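Local coordinates for protein Blo t 1 allergen (Blomia tropicalis, PDB 5JT8) that is a mite allergen and probably a papain-like cysteine protease that cleaves peptide bonds, here with its propeptide still in place, at residues E24-K32 against R48-L56; P114-L125 against I284-Q292. One frame throughout, in Å; residues are numbered along the deposited sequence.

Contact 1. Residues E24-K32 against R48-L56; sequences EIKTFEQFK and REHHFKEQL
Phe-28 and Phe-52 meet as an offset edge-to-face pair: the edge of Phe-28 turns toward the face of Phe-52, centroids 5.8 Å apart and planes at 80°. Phe-52 CB sits at the edge of the Phe-28 ring, near its plane. Over one face of Phe-28 lies Glu-49, whose CB makes a CH-pi contact 3.7 Å from the ring centroid and whose OE1 stands 3.1 Å from Phe-28 CD2. Phe-31 gives one of its faces to Phe-52 CD1, while its edge takes Phe-28 O; the Phe-31 and Phe-52 planes are inclined at 40°, an oblique pairing with centroids 4.8 Å apart. At the edge of Phe-52, Ile-25 CG2 approaches CZ to 3.7 Å. With CG anti to the backbone N (chi1 169°), the Phe-52 ring leaves its helix toward 24-32 and enters this aromatic cluster.

The two segments belong to the I29 propeptide, where the first turns of helix 28-34 (28-32) and the 48-56 part of helix 42-62 cross almost squarely, their axes 10.8 Å apart. Arg-48 and Phe-52 have the spacing of the arginine and phenylalanine in the ERFNIN signature of cathepsin L-like propeptides. Arg-48 lays its aliphatic CG near Phe-28 CZ, and its chain bends so that the guanidinium leads away to donate to Asp-77 O.

No hydrogen bond spans the two segments; ring and aliphatic contacts carry most of it. The Glu-49 carboxylate over an aromatic face, with Glu-45 also close to its OE1, might raise the proton affinity of one of the two acids. Farther along, Leu-56 CD2, 3.1 Å from Lys-26 O, and Phe-52 CE2, 3.4 Å from Thr-27 C, press on the backbone just before helix 28-34.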
loop_
_atom_site.group_PDB
_atom_site.type_symbol
_atom_site.label_atom_id
_atom_site.label_comp_id
_atom_site.label_asym_id
_atom_site.label_seq_id
_atom_site.Cartn_x
_atom_site.Cartn_y
_atom_site.Cartn_z
ATOM N N GLU A 24 18.377 11.213 11.046
ATOM C CA GLU A 24 19.711 11.752 11.279
ATOM C C GLU A 24 20.758 11.050 10.415
ATOM O O GLU A 24 21.825 10.668 10.906
ATOM C CB GLU A 24 20.082 11.630 12.757
ATOM C CG GLU A 24 19.080 12.275 13.699
ATOM C CD GLU A 24 19.235 13.786 13.770
ATOM O OE1 GLU A 24 20.373 14.270 13.954
ATOM O OE2 GLU A 24 18.219 14.495 13.639
ATOM N N ILE A 25 20.449 10.897 9.128
ATOM C CA ILE A 25 21.344 10.233 8.180
ATOM C C ILE A 25 21.936 11.227 7.185
ATOM O O ILE A 25 21.240 11.695 6.279
ATOM C CB ILE A 25 20.608 9.131 7.412
ATOM C CG1 ILE A 25 20.052 8.094 8.389
ATOM C CG2 ILE A 25 21.532 8.491 6.399
ATOM C CD1 ILE A 25 19.221 7.022 7.728
ATOM N N LYS A 26 23.225 11.530 7.343
ATOM C CA LYS A 26 23.853 12.617 6.594
ATOM C C LYS A 26 24.633 12.194 5.339
ATOM O O LYS A 26 24.825 13.013 4.445
ATOM C CB LYS A 26 24.772 13.426 7.519
ATOM C CG LYS A 26 25.803 12.612 8.311
ATOM C CD LYS A 26 26.218 13.333 9.597
ATOM C CE LYS A 26 27.196 12.512 10.423
ATOM N NZ LYS A 26 27.852 13.311 11.500
ATOM N N THR A 27 25.102 10.947 5.269
ATOM C CA THR A 27 25.606 10.389 4.000
ATOM C C THR A 27 25.649 8.849 4.135
ATOM O O THR A 27 25.124 8.307 5.104
ATOM C CB THR A 27 26.994 10.980 3.583
ATOM O OG1 THR A 27 26.945 12.409 3.658
ATOM C CG2 THR A 27 27.314 10.659 2.113
ATOM N N PHE A 28 26.280 8.154 3.189
ATOM C CA PHE A 28 25.935 6.766 2.864
ATOM C C PHE A 28 26.101 5.703 3.951
ATOM O O PHE A 28 25.220 4.871 4.113
ATOM C CB PHE A 28 26.737 6.297 1.639
ATOM C CG PHE A 28 26.150 5.081 0.975
ATOM C CD1 PHE A 28 24.954 5.171 0.277
ATOM C CD2 PHE A 28 26.751 3.836 1.103
ATOM C CE1 PHE A 28 24.396 4.058 -0.318
ATOM C CE2 PHE A 28 26.176 2.710 0.528
ATOM C CZ PHE A 28 24.998 2.823 -0.181
ATOM N N GLU A 29 27.228 5.651 4.650
ATOM C CA GLU A 29 27.417 4.485 5.509
ATOM C C GLU A 29 26.898 4.694 6.929
ATOM O O GLU A 29 27.118 3.860 7.806
ATOM C CB GLU A 29 28.881 4.034 5.532
ATOM C CG GLU A 29 29.850 4.951 6.233
ATOM C CD GLU A 29 30.301 6.099 5.358
ATOM O OE1 GLU A 29 29.790 6.234 4.224
ATOM O OE2 GLU A 29 31.181 6.864 5.804
ATOM N N GLN A 30 26.194 5.798 7.148
ATOM C CA GLN A 30 25.305 5.876 8.294
ATOM C C GLN A 30 24.022 5.203 7.840
ATOM O O GLN A 30 23.443 4.389 8.553
ATOM C CB GLN A 30 25.058 7.316 8.740
ATOM C CG GLN A 30 26.317 8.158 8.828
ATOM C CD GLN A 30 26.335 9.248 7.781
ATOM O OE1 GLN A 30 25.283 9.721 7.351
ATOM N NE2 GLN A 30 27.526 9.641 7.349
ATOM N N PHE A 31 23.610 5.541 6.623
ATOM C CA PHE A 31 22.496 4.886 5.951
ATOM C C PHE A 31 22.755 3.386 5.826
ATOM O O PHE A 31 21.840 2.575 5.997
ATOM C CB PHE A 31 22.279 5.530 4.575
ATOM C CG PHE A 31 21.388 4.746 3.654
ATOM C CD1 PHE A 31 20.017 4.936 3.672
ATOM C CD2 PHE A 31 21.927 3.851 2.737
ATOM C CE1 PHE A 31 19.196 4.228 2.815
ATOM C CE2 PHE A 31 21.109 3.139 1.877
ATOM C CZ PHE A 31 19.742 3.331 1.914
ATOM N N LYS A 32 24.005 3.025 5.541
ATOM C CA LYS A 32 24.394 1.621 5.408
ATOM C C LYS A 32 24.237 0.843 6.698
ATOM O O LYS A 32 23.687 -0.254 6.694
ATOM C CB LYS A 32 25.839 1.496 4.936
ATOM C CG LYS A 32 25.980 1.301 3.455
ATOM C CD LYS A 32 26.194 -0.155 3.094
ATOM C CE LYS A 32 27.395 -0.728 3.831
ATOM N NZ LYS A 32 27.610 -2.162 3.503
ATOM N N ARG A 48 25.300 3.360 -6.408
ATOM C CA ARG A 48 24.272 3.275 -5.385
ATOM C C ARG A 48 24.247 4.469 -4.429
ATOM O O ARG A 48 23.170 4.937 -4.061
ATOM C CB ARG A 48 24.463 1.967 -4.607
ATOM C CG ARG A 48 23.419 1.673 -3.572
ATOM C CD ARG A 48 22.058 1.470 -4.200
ATOM N NE ARG A 48 21.926 0.295 -5.055
ATOM C CZ ARG A 48 20.824 0.022 -5.751
ATOM N NH1 ARG A 48 19.786 0.846 -5.689
ATOM N NH2 ARG A 48 20.751 -1.063 -6.508
ATOM N N GLU A 49 25.415 4.959 -4.016
ATOM C CA GLU A 49 25.434 6.098 -3.106
ATOM C C GLU A 49 25.194 7.393 -3.855
ATOM O O GLU A 49 24.830 8.397 -3.252
ATOM C CB GLU A 49 26.742 6.205 -2.327
ATOM C CG GLU A 49 28.049 5.770 -3.007
ATOM C CD GLU A 49 29.098 5.384 -1.939
ATOM O OE1 GLU A 49 28.790 4.521 -1.076
ATOM O OE2 GLU A 49 30.197 6.017 -1.892
ATOM N N HIS A 50 25.367 7.366 -5.171
ATOM C CA HIS A 50 24.975 8.510 -5.988
ATOM C C HIS A 50 23.463 8.724 -5.916
ATOM O O HIS A 50 22.984 9.849 -5.740
ATOM C CB HIS A 50 25.402 8.322 -7.449
ATOM C CG HIS A 50 24.885 9.392 -8.369
ATOM N ND1 HIS A 50 25.225 10.720 -8.224
ATOM C CD2 HIS A 50 24.029 9.336 -9.418
ATOM C CE1 HIS A 50 24.614 11.435 -9.153
ATOM N NE2 HIS A 50 23.880 10.619 -9.890
ATOM N N HIS A 51 22.719 7.631 -6.049
ATOM C CA HIS A 51 21.273 7.687 -5.909
ATOM C C HIS A 51 20.891 8.110 -4.500
ATOM O O HIS A 51 19.961 8.887 -4.325
ATOM C CB HIS A 51 20.636 6.345 -6.260
ATOM C CG HIS A 51 20.663 6.037 -7.723
ATOM N ND1 HIS A 51 20.458 4.770 -8.222
ATOM C CD2 HIS A 51 20.887 6.833 -8.796
ATOM C CE1 HIS A 51 20.545 4.799 -9.541
ATOM N NE2 HIS A 51 20.804 6.039 -9.914
ATOM N N PHE A 52 21.624 7.629 -3.501
ATOM C CA PHE A 52 21.378 8.066 -2.133
ATOM C C PHE A 52 21.681 9.545 -1.943
ATOM O O PHE A 52 20.941 10.250 -1.253
ATOM C CB PHE A 52 22.203 7.271 -1.131
ATOM C CG PHE A 52 22.185 7.866 0.251
ATOM C CD1 PHE A 52 21.143 7.593 1.124
ATOM C CD2 PHE A 52 23.194 8.723 0.668
ATOM C CE1 PHE A 52 21.116 8.150 2.389
ATOM C CE2 PHE A 52 23.166 9.284 1.923
ATOM C CZ PHE A 52 22.131 8.996 2.791
ATOM N N LYS A 53 22.790 9.999 -2.523
ATOM C CA LYS A 53 23.201 11.397 -2.411
ATOM C C LYS A 53 22.153 12.319 -3.036
ATOM O O LYS A 53 21.745 13.317 -2.434
ATOM C CB LYS A 53 24.560 11.615 -3.076
ATOM C CG LYS A 53 25.716 10.923 -2.371
ATOM C CD LYS A 53 27.029 11.159 -3.097
ATOM C CE LYS A 53 28.188 10.487 -2.377
ATOM N NZ LYS A 53 29.478 10.690 -3.092
ATOM N N GLU A 54 21.714 11.962 -4.239
ATOM C CA GLU A 54 20.709 12.731 -4.962
ATOM C C GLU A 54 19.317 12.571 -4.315
ATOM O O GLU A 54 18.467 13.457 -4.439
ATOM C CB GLU A 54 20.680 12.308 -6.444
ATOM C CG GLU A 54 20.542 13.430 -7.514
ATOM C CD GLU A 54 21.573 14.570 -7.446
ATOM O OE1 GLU A 54 22.581 14.469 -6.708
ATOM O OE2 GLU A 54 21.380 15.565 -8.189
ATOM N N GLN A 55 19.084 11.454 -3.623
ATOM C CA GLN A 55 17.845 11.306 -2.853
ATOM C C GLN A 55 17.951 12.142 -1.590
ATOM O O GLN A 55 16.987 12.786 -1.192
ATOM C CB GLN A 55 17.546 9.842 -2.493
ATOM C CG GLN A 55 16.758 9.068 -3.543
ATOM C CD GLN A 55 15.350 9.615 -3.769
ATOM O OE1 GLN A 55 14.433 9.369 -2.979
ATOM N NE2 GLN A 55 15.173 10.349 -4.860
ATOM N N LEU A 56 19.127 12.134 -0.965
ATOM C CA LEU A 56 19.366 12.985 0.196
ATOM C C LEU A 56 19.308 14.442 -0.218
ATOM O O LEU A 56 18.816 15.296 0.522
ATOM C CB LEU A 56 20.715 12.685 0.843
ATOM C CG LEU A 56 20.982 13.570 2.065
ATOM C CD1 LEU A 56 19.961 13.302 3.162
ATOM C CD2 LEU A 56 22.381 13.380 2.585
#

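Contact 2. Residues P114-L125 against I284-Q292; sequences PQNFDWRQKARL and ILVGWGTVQ
Trp-288 and Phe-117 make the tight part: Phe-117 CB sits 3.4 Å from the centroid of the six-membered ring of Trp-288, 11° off its normal, while the two rings, nearly parallel, are slid apart. In the plane of the indole, NE1 donates to Pro-114 O at 2.9 Å. Phe-117 and Trp-288 also form an antiparallel hydrogen-bonded pair, with Trp-288 N to Phe-117 O at 2.7 Å, and Trp-119 N continues the pairing to Val-286 O. Gly-287, without a side chain, lets its CA come to 3.1 Å from Phe-117 O in a CA-H...O contact. This joins strand 117-118 and helix 119-122, near the beginning of the papain-like part, to the long strand 281-291.

Toward Gln-115, Asn-116 and Thr-290 the fit loosens and opens to solvent. Asn-116 OD1 still accepts from Thr-290 N at 3.1 Å, but Gln-115 only crosses Thr-290; a water bonds Gln-115 O, and Thr-290 OG1 bonds Asp-295 OD1.

Next to the tight end, buried Asp-118 caps the short, weakly bonded helix 119-122 through Arg-120 N and is gripped side-on by Arg-120 NE and NH2, fixing the turn whose Trp-119 N bonds Val-286 O. With two donors to each carboxylate oxygen, Asp-118 probably stays ionised.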
loop_
_atom_site.group_PDB
_atom_site.type_symbol
_atom_site.label_atom_id
_atom_site.label_comp_id
_atom_site.label_asym_id
_atom_site.label_seq_id
_atom_site.Cartn_x
_atom_site.Cartn_y
_atom_site.Cartn_z
ATOM N N PRO A 114 -19.724 12.511 7.474
ATOM C CA PRO A 114 -19.063 13.258 8.540
ATOM C C PRO A 114 -17.788 13.887 8.003
ATOM O O PRO A 114 -17.178 13.338 7.075
ATOM C CB PRO A 114 -18.773 12.193 9.601
ATOM C CG PRO A 114 -18.871 10.889 8.895
ATOM C CD PRO A 114 -19.800 11.064 7.746
ATOM N N GLN A 115 -17.417 15.035 8.553
ATOM C CA GLN A 115 -16.225 15.748 8.110
ATOM C C GLN A 115 -14.975 14.909 8.371
ATOM O O GLN A 115 -14.052 14.906 7.562
ATOM C CB GLN A 115 -16.106 17.116 8.810
ATOM C CG GLN A 115 -14.890 17.931 8.338
ATOM C CD GLN A 115 -14.887 19.385 8.822
ATOM O OE1 GLN A 115 -14.866 19.653 10.025
ATOM N NE2 GLN A 115 -14.885 20.326 7.878
ATOM N N ASN A 116 -14.945 14.205 9.500
ATOM C CA ASN A 116 -13.801 13.350 9.839
ATOM C C ASN A 116 -14.233 11.927 10.104
ATOM O O ASN A 116 -15.262 11.683 10.726
ATOM C CB ASN A 116 -13.052 13.871 11.076
ATOM C CG ASN A 116 -12.579 15.297 10.916
ATOM O OD1 ASN A 116 -11.610 15.571 10.207
ATOM N ND2 ASN A 116 -13.257 16.216 11.585
ATOM N N PHE A 117 -13.428 10.984 9.652
ATOM C CA PHE A 117 -13.684 9.576 9.893
ATOM C C PHE A 117 -12.327 8.871 9.882
ATOM O O PHE A 117 -11.554 9.027 8.951
ATOM C CB PHE A 117 -14.632 9.004 8.830
ATOM C CG PHE A 117 -15.146 7.624 9.143
ATOM C CD1 PHE A 117 -14.384 6.499 8.858
ATOM C CD2 PHE A 117 -16.398 7.450 9.717
ATOM C CE1 PHE A 117 -14.860 5.224 9.146
ATOM C CE2 PHE A 117 -16.877 6.180 10.010
ATOM C CZ PHE A 117 -16.109 5.066 9.721
ATOM N N ASP A 118 -12.037 8.113 10.929
ATOM C CA ASP A 118 -10.731 7.482 11.078
ATOM C C ASP A 118 -10.916 6.091 11.697
ATOM O O ASP A 118 -11.175 5.980 12.890
ATOM C CB ASP A 118 -9.820 8.369 11.952
ATOM C CG ASP A 118 -8.361 7.922 11.950
ATOM O OD1 ASP A 118 -8.069 6.804 11.490
ATOM O OD2 ASP A 118 -7.504 8.697 12.413
ATOM N N TRP A 119 -10.798 5.032 10.897
ATOM C CA TRP A 119 -10.932 3.683 11.446
ATOM C C TRP A 119 -9.914 3.395 12.562
ATOM O O TRP A 119 -10.174 2.560 13.430
ATOM C CB TRP A 119 -10.809 2.625 10.346
ATOM C CG TRP A 119 -12.079 2.391 9.619
ATOM C CD1 TRP A 119 -12.333 2.660 8.295
ATOM C CD2 TRP A 119 -13.291 1.840 10.155
ATOM N NE1 TRP A 119 -13.624 2.309 7.983
ATOM C CE2 TRP A 119 -14.235 1.806 9.103
ATOM C CE3 TRP A 119 -13.678 1.393 11.428
ATOM C CZ2 TRP A 119 -15.533 1.325 9.273
ATOM C CZ3 TRP A 119 -14.971 0.924 11.605
ATOM C CH2 TRP A 119 -15.891 0.899 10.531
ATOM N N ARG A 120 -8.780 4.096 12.569
ATOM C CA ARG A 120 -7.803 3.924 13.657
ATOM C C ARG A 120 -8.386 4.270 15.031
ATOM O O ARG A 120 -7.874 3.832 16.066
ATOM C CB ARG A 120 -6.565 4.789 13.434
ATOM C CG ARG A 120 -5.759 4.491 12.181
ATOM C CD ARG A 120 -4.607 5.492 12.046
ATOM N NE ARG A 120 -5.107 6.858 11.904
ATOM C CZ ARG A 120 -4.344 7.928 11.698
ATOM N NH1 ARG A 120 -3.027 7.796 11.606
ATOM N NH2 ARG A 120 -4.901 9.136 11.576
ATOM N N GLN A 121 -9.445 5.073 15.038
ATOM C CA GLN A 121 -10.062 5.495 16.286
ATOM C C GLN A 121 -11.334 4.728 16.568
ATOM O O GLN A 121 -11.804 4.716 17.697
ATOM C CB GLN A 121 -10.357 7.001 16.270
ATOM C CG GLN A 121 -9.135 7.845 16.602
ATOM C CD GLN A 121 -9.335 9.312 16.313
ATOM O OE1 GLN A 121 -10.278 9.932 16.804
ATOM N NE2 GLN A 121 -8.440 9.887 15.517
ATOM N N LYS A 122 -11.896 4.092 15.546
ATOM C CA LYS A 122 -13.150 3.362 15.718
ATOM C C LYS A 122 -12.895 1.883 16.020
ATOM O O LYS A 122 -13.797 1.134 16.409
ATOM C CB LYS A 122 -14.027 3.499 14.465
ATOM C CG LYS A 122 -14.119 4.915 13.916
ATOM C CD LYS A 122 -15.438 5.154 13.208
ATOM C CE LYS A 122 -16.581 5.294 14.215
ATOM N NZ LYS A 122 -17.885 5.617 13.562
ATOM N N ALA A 123 -11.650 1.470 15.836
ATOM C CA ALA A 123 -11.302 0.072 15.920
ATOM C C ALA A 123 -9.828 -0.016 16.230
ATOM O O ALA A 123 -9.071 0.929 15.975
ATOM C CB ALA A 123 -11.632 -0.654 14.604
ATOM N N ARG A 124 -9.420 -1.136 16.809
ATOM C CA ARG A 124 -8.011 -1.344 17.060
ATOM C C ARG A 124 -7.492 -2.001 15.810
ATOM O O ARG A 124 -7.698 -3.185 15.618
ATOM C CB ARG A 124 -7.765 -2.212 18.302
ATOM C CG ARG A 124 -7.001 -1.485 19.413
ATOM C CD ARG A 124 -6.525 -2.423 20.534
ATOM N NE ARG A 124 -7.412 -3.570 20.723
ATOM C CZ ARG A 124 -7.018 -4.840 20.648
ATOM N NH1 ARG A 124 -5.745 -5.127 20.398
ATOM N NH2 ARG A 124 -7.894 -5.825 20.828
ATOM N N LEU A 125 -6.882 -1.218 14.928
ATOM C CA LEU A 125 -6.339 -1.773 13.696
ATOM C C LEU A 125 -5.032 -2.440 14.029
ATOM O O LEU A 125 -4.459 -2.182 15.090
ATOM C CB LEU A 125 -6.149 -0.694 12.640
ATOM C CG LEU A 125 -7.483 -0.081 12.228
ATOM C CD1 LEU A 125 -7.272 0.932 11.108
ATOM C CD2 LEU A 125 -8.457 -1.185 11.818
ATOM N N ILE A 284 -3.672 1.272 1.679
ATOM C CA ILE A 284 -5.009 1.233 2.270
ATOM C C ILE A 284 -5.474 2.620 2.711
ATOM O O ILE A 284 -4.722 3.351 3.354
ATOM C CB ILE A 284 -5.032 0.275 3.505
ATOM C CG1 ILE A 284 -4.678 -1.163 3.079
ATOM C CG2 ILE A 284 -6.369 0.312 4.229
ATOM C CD1 ILE A 284 -4.350 -2.077 4.276
ATOM N N LEU A 285 -6.706 2.980 2.364
ATOM C CA LEU A 285 -7.352 4.150 2.956
ATOM C C LEU A 285 -8.087 3.712 4.205
ATOM O O LEU A 285 -8.881 2.774 4.160
ATOM C CB LEU A 285 -8.326 4.811 1.981
ATOM C CG LEU A 285 -7.791 5.453 0.701
ATOM C CD1 LEU A 285 -8.950 5.984 -0.151
ATOM C CD2 LEU A 285 -6.832 6.580 1.075
ATOM N N VAL A 286 -7.820 4.372 5.324
ATOM C CA VAL A 286 -8.498 4.020 6.555
ATOM C C VAL A 286 -9.388 5.153 7.032
ATOM O O VAL A 286 -10.025 5.044 8.066
ATOM C CB VAL A 286 -7.513 3.663 7.683
ATOM C CG1 VAL A 286 -6.687 2.421 7.319
ATOM C CG2 VAL A 286 -6.635 4.848 8.027
ATOM N N GLY A 287 -9.423 6.244 6.277
ATOM C CA GLY A 287 -10.288 7.355 6.625
ATOM C C GLY A 287 -9.952 8.685 5.986
ATOM O O GLY A 287 -9.186 8.771 5.023
ATOM N N TRP A 288 -10.527 9.740 6.542
ATOM C CA TRP A 288 -10.326 11.072 6.010
ATOM C C TRP A 288 -10.564 12.097 7.079
ATOM O O TRP A 288 -11.142 11.796 8.125
ATOM C CB TRP A 288 -11.265 11.325 4.838
ATOM C CG TRP A 288 -12.701 11.438 5.263
ATOM C CD1 TRP A 288 -13.346 12.566 5.669
ATOM C CD2 TRP A 288 -13.662 10.381 5.329
ATOM N NE1 TRP A 288 -14.657 12.282 5.979
ATOM C CE2 TRP A 288 -14.879 10.949 5.769
ATOM C CE3 TRP A 288 -13.622 9.014 5.040
ATOM C CZ2 TRP A 288 -16.044 10.199 5.922
ATOM C CZ3 TRP A 288 -14.774 8.268 5.203
ATOM C CH2 TRP A 288 -15.970 8.866 5.645
ATOM N N GLY A 289 -10.134 13.320 6.795
ATOM C CA GLY A 289 -10.280 14.413 7.716
ATOM C C GLY A 289 -10.016 15.729 7.022
ATOM O O GLY A 289 -9.714 15.764 5.830
ATOM N N THR A 290 -10.146 16.806 7.787
ATOM C CA THR A 290 -9.890 18.161 7.328
ATOM C C THR A 290 -9.049 18.864 8.356
ATOM O O THR A 290 -9.420 18.899 9.524
ATOM C CB THR A 290 -11.189 18.972 7.137
ATOM O OG1 THR A 290 -12.051 18.300 6.215
ATOM C CG2 THR A 290 -10.870 20.366 6.612
ATOM N N VAL A 291 -7.922 19.433 7.943
ATOM C CA VAL A 291 -7.128 20.227 8.868
ATOM C C VAL A 291 -6.946 21.635 8.307
ATOM O O VAL A 291 -6.313 21.838 7.273
ATOM C CB VAL A 291 -5.756 19.565 9.196
ATOM C CG1 VAL A 291 -5.000 19.166 7.944
ATOM C CG2 VAL A 291 -4.911 20.476 10.102
ATOM N N GLN A 292 -7.563 22.595 8.993
ATOM C CA GLN A 292 -7.502 24.003 8.623
ATOM C C GLN A 292 -7.694 24.276 7.130
ATOM O O GLN A 292 -6.805 24.795 6.461
ATOM C CB GLN A 292 -6.181 24.562 9.117
ATOM C CG GLN A 292 -6.026 24.262 10.595
ATOM C CD GLN A 292 -4.846 24.933 11.206
ATOM O OE1 GLN A 292 -3.703 24.627 10.865
ATOM N NE2 GLN A 292 -5.105 25.874 12.103
HETATM O O HOH W 1 -13.018 16.205 5.465
#

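From the N terminus, contact 1 comes first and closes a short loop: 15 residues, about half of them helical, run between 24-32 and 48-56, bringing helix 42-62 back across helix 28-34 inside the propeptide. Contact 2 opens afterwards and closes a far longer loop of 158 residues, which holds both disulfides, Cys-134 to Cys-182 and Cys-168 to Cys-214, and brings strand 281-291 back to the 117-118 strand. The two loops lie in series, neither nested nor crossed, and their nearest atoms are about 20 Å apart. A link runs through Gln-55, which bonds Asn-263 within the loop that contact 2 closes, joining propeptide to protease.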